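Local coordinates for HMTCP-1 (Homo sapiens, PDB 1A1X), which binds the PH domain of the kinases AKT1 and AKT2 and enhances their phosphorylation and activation, at residues Q71-P74 against Y78-N81. Residues are numbered along the deposited sequence; the frame is centred on the assembly and turned at random.
Sequences QLYP and YMDN
Gln71 O is gripped from strand 77-80 by Met79 N at 2.9 Å, and the bond is nearly straight. Tyr78 CA adds a CA-H...O contact to the same oxygen at 3.4 Å. In return Gln71 N donates to Met79 O. Gln71 and Met79 thus form an antiparallel hydrogen-bonded pair in the beta hairpin of strands 69-73 and 77-80, part of the closed barrel of this TCL1-family protein. The next pair, Leu72 with Tyr78, is non-hydrogen-bonded, and the CA atoms stand 4.6 Å apart.

The side chains of these two pairs leave by opposite faces of the sheet. On one face, Leu72 lays CD1 over the Tyr78 ring, a CH-pi contact at 4.1 Å from the ring centroid and 18° off the normal. The methyl is offset toward the hydroxyl-bearing end of the ring, nearest Tyr78 CZ. Tyr78 CG lies anti to its carbonyl carbon (chi1 -76°), which brings ring atom CD1 against the Gln71-Leu72 peptide, 3.4 Å from Leu72 N. The ring is buried, also touching Leu100 and Leu102 of strand 97-104. Its OH is hydrogen-bonded to Pro11 O.

On the other face, the nearly extended Met79 chain turns only at its end (chi3 -90°). Its sulfur makes an oblique Met-aromatic contact with the Tyr73 ring. The methyl comes closer still, with Met79 CE 4.0 Å from Tyr73 CE1.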
ATOM      1  N   GLN A  71       0.422  -4.500  19.584  1.00 11.12           N
ATOM      2  CA  GLN A  71       1.088  -5.764  19.860  1.00 10.97           C
ATOM      3  C   GLN A  71       0.754  -6.706  18.711  1.00 12.14           C
ATOM      4  O   GLN A  71      -0.416  -6.880  18.377  1.00 13.62           O
ATOM      5  CB  GLN A  71       0.557  -6.327  21.176  1.00 19.11           C
ATOM      6  CG  GLN A  71       1.194  -7.619  21.639  1.00 21.02           C
ATOM      7  CD  GLN A  71       0.614  -8.088  22.970  1.00 27.76           C
ATOM      8  OE1 GLN A  71      -0.347  -8.860  23.009  1.00 29.53           O
ATOM      9  NE2 GLN A  71       1.184  -7.601  24.067  1.00 28.11           N
ATOM     10  N   LEU A  72       1.775  -7.295  18.089  1.00 14.29           N
ATOM     11  CA  LEU A  72       1.552  -8.217  16.976  1.00 16.97           C
ATOM     12  C   LEU A  72       0.601  -9.347  17.388  1.00 20.03           C
ATOM     13  O   LEU A  72       0.787 -10.013  18.411  1.00 19.06           O
ATOM     14  CB  LEU A  72       2.884  -8.751  16.448  1.00 18.95           C
ATOM     15  CG  LEU A  72       2.920  -9.444  15.083  1.00 20.18           C
ATOM     16  CD1 LEU A  72       2.237  -8.594  14.009  1.00 20.20           C
ATOM     17  CD2 LEU A  72       4.378  -9.721  14.707  1.00 21.11           C
ATOM     18  N   TYR A  73      -0.435  -9.529  16.576  1.00 22.95           N
ATOM     19  CA  TYR A  73      -1.482 -10.512  16.813  1.00 24.81           C
ATOM     20  C   TYR A  73      -1.548 -11.468  15.607  1.00 27.98           C
ATOM     21  O   TYR A  73      -1.186 -11.080  14.499  1.00 27.51           O
ATOM     22  CB  TYR A  73      -2.793  -9.737  16.969  1.00 24.82           C
ATOM     23  CG  TYR A  73      -3.906 -10.491  17.628  1.00 28.69           C
ATOM     24  CD1 TYR A  73      -3.865 -10.786  18.988  1.00 29.31           C
ATOM     25  CD2 TYR A  73      -4.993 -10.938  16.886  1.00 29.76           C
ATOM     26  CE1 TYR A  73      -4.880 -11.517  19.589  1.00 32.02           C
ATOM     27  CE2 TYR A  73      -6.009 -11.665  17.473  1.00 32.56           C
ATOM     28  CZ  TYR A  73      -5.950 -11.955  18.823  1.00 31.82           C
ATOM     29  OH  TYR A  73      -6.961 -12.698  19.386  1.00 36.68           O
ATOM     30  N   PRO A  74      -2.001 -12.729  15.809  1.00 32.74           N
ATOM     31  CA  PRO A  74      -2.100 -13.714  14.714  1.00 31.54           C
ATOM     32  C   PRO A  74      -2.924 -13.220  13.531  1.00 31.66           C
ATOM     33  O   PRO A  74      -3.863 -12.441  13.709  1.00 33.95           O
ATOM     34  CB  PRO A  74      -2.800 -14.901  15.382  1.00 33.02           C
ATOM     35  CG  PRO A  74      -2.340 -14.818  16.792  1.00 36.16           C
ATOM     36  CD  PRO A  74      -2.437 -13.335  17.083  1.00 32.78           C
ATOM     37  N   TYR A  78      -2.518  -6.164  14.346  1.00 14.26           N
ATOM     38  CA  TYR A  78      -2.078  -5.720  15.660  1.00 12.21           C
ATOM     39  C   TYR A  78      -3.255  -5.476  16.576  1.00 12.38           C
ATOM     40  O   TYR A  78      -4.312  -5.026  16.134  1.00 13.31           O
ATOM     41  CB  TYR A  78      -1.301  -4.411  15.552  1.00 11.37           C
ATOM     42  CG  TYR A  78       0.106  -4.541  15.031  1.00 13.61           C
ATOM     43  CD1 TYR A  78       1.173  -4.752  15.902  1.00 11.56           C
ATOM     44  CD2 TYR A  78       0.376  -4.430  13.671  1.00 10.08           C
ATOM     45  CE1 TYR A  78       2.477  -4.849  15.431  1.00 13.82           C
ATOM     46  CE2 TYR A  78       1.670  -4.524  13.191  1.00 13.45           C
ATOM     47  CZ  TYR A  78       2.717  -4.735  14.072  1.00 16.37           C
ATOM     48  OH  TYR A  78       4.000  -4.846  13.588  1.00 15.20           O
ATOM     49  N   MET A  79      -3.077  -5.803  17.850  1.00 12.71           N
ATOM     50  CA  MET A  79      -4.108  -5.536  18.833  1.00 13.56           C
ATOM     51  C   MET A  79      -3.561  -4.377  19.660  1.00 12.04           C
ATOM     52  O   MET A  79      -2.418  -4.429  20.108  1.00 14.41           O
ATOM     53  CB  MET A  79      -4.372  -6.743  19.737  1.00 11.12           C
ATOM     54  CG  MET A  79      -5.457  -6.447  20.777  1.00 14.73           C
ATOM     55  SD  MET A  79      -5.880  -7.801  21.861  1.00 19.00           S
ATOM     56  CE  MET A  79      -7.182  -8.561  20.945  1.00 15.38           C
ATOM     57  N   ASP A  80      -4.346  -3.313  19.808  1.00 10.24           N
ATOM     58  CA  ASP A  80      -3.915  -2.161  20.584  1.00 10.68           C
ATOM     59  C   ASP A  80      -4.283  -2.292  22.063  1.00 13.19           C
ATOM     60  O   ASP A  80      -4.791  -3.334  22.497  1.00 16.65           O
ATOM     61  CB  ASP A  80      -4.446  -0.847  19.987  1.00 11.02           C
ATOM     62  CG  ASP A  80      -5.980  -0.738  19.985  1.00 13.93           C
ATOM     63  OD1 ASP A  80      -6.665  -1.386  20.803  1.00 13.00           O
ATOM     64  OD2 ASP A  80      -6.506   0.043  19.157  1.00 15.93           O
ATOM     65  N   ASN A  81      -4.054  -1.227  22.822  1.00 16.40           N
ATOM     66  CA  ASN A  81      -4.349  -1.222  24.251  1.00 18.10           C
ATOM     67  C   ASN A  81      -5.840  -1.240  24.599  1.00 16.47           C
ATOM     68  O   ASN A  81      -6.205  -1.550  25.731  1.00 17.21           O
ATOM     69  CB  ASN A  81      -3.660  -0.041  24.920  1.00 13.98           C
ATOM     70  CG  ASN A  81      -3.945   1.241  24.219  1.00 14.03           C
ATOM     71  OD1 ASN A  81      -3.428   1.492  23.132  1.00 13.53           O
ATOM     72  ND2 ASN A  81      -4.815   2.049  24.804  1.00 16.16           N
TER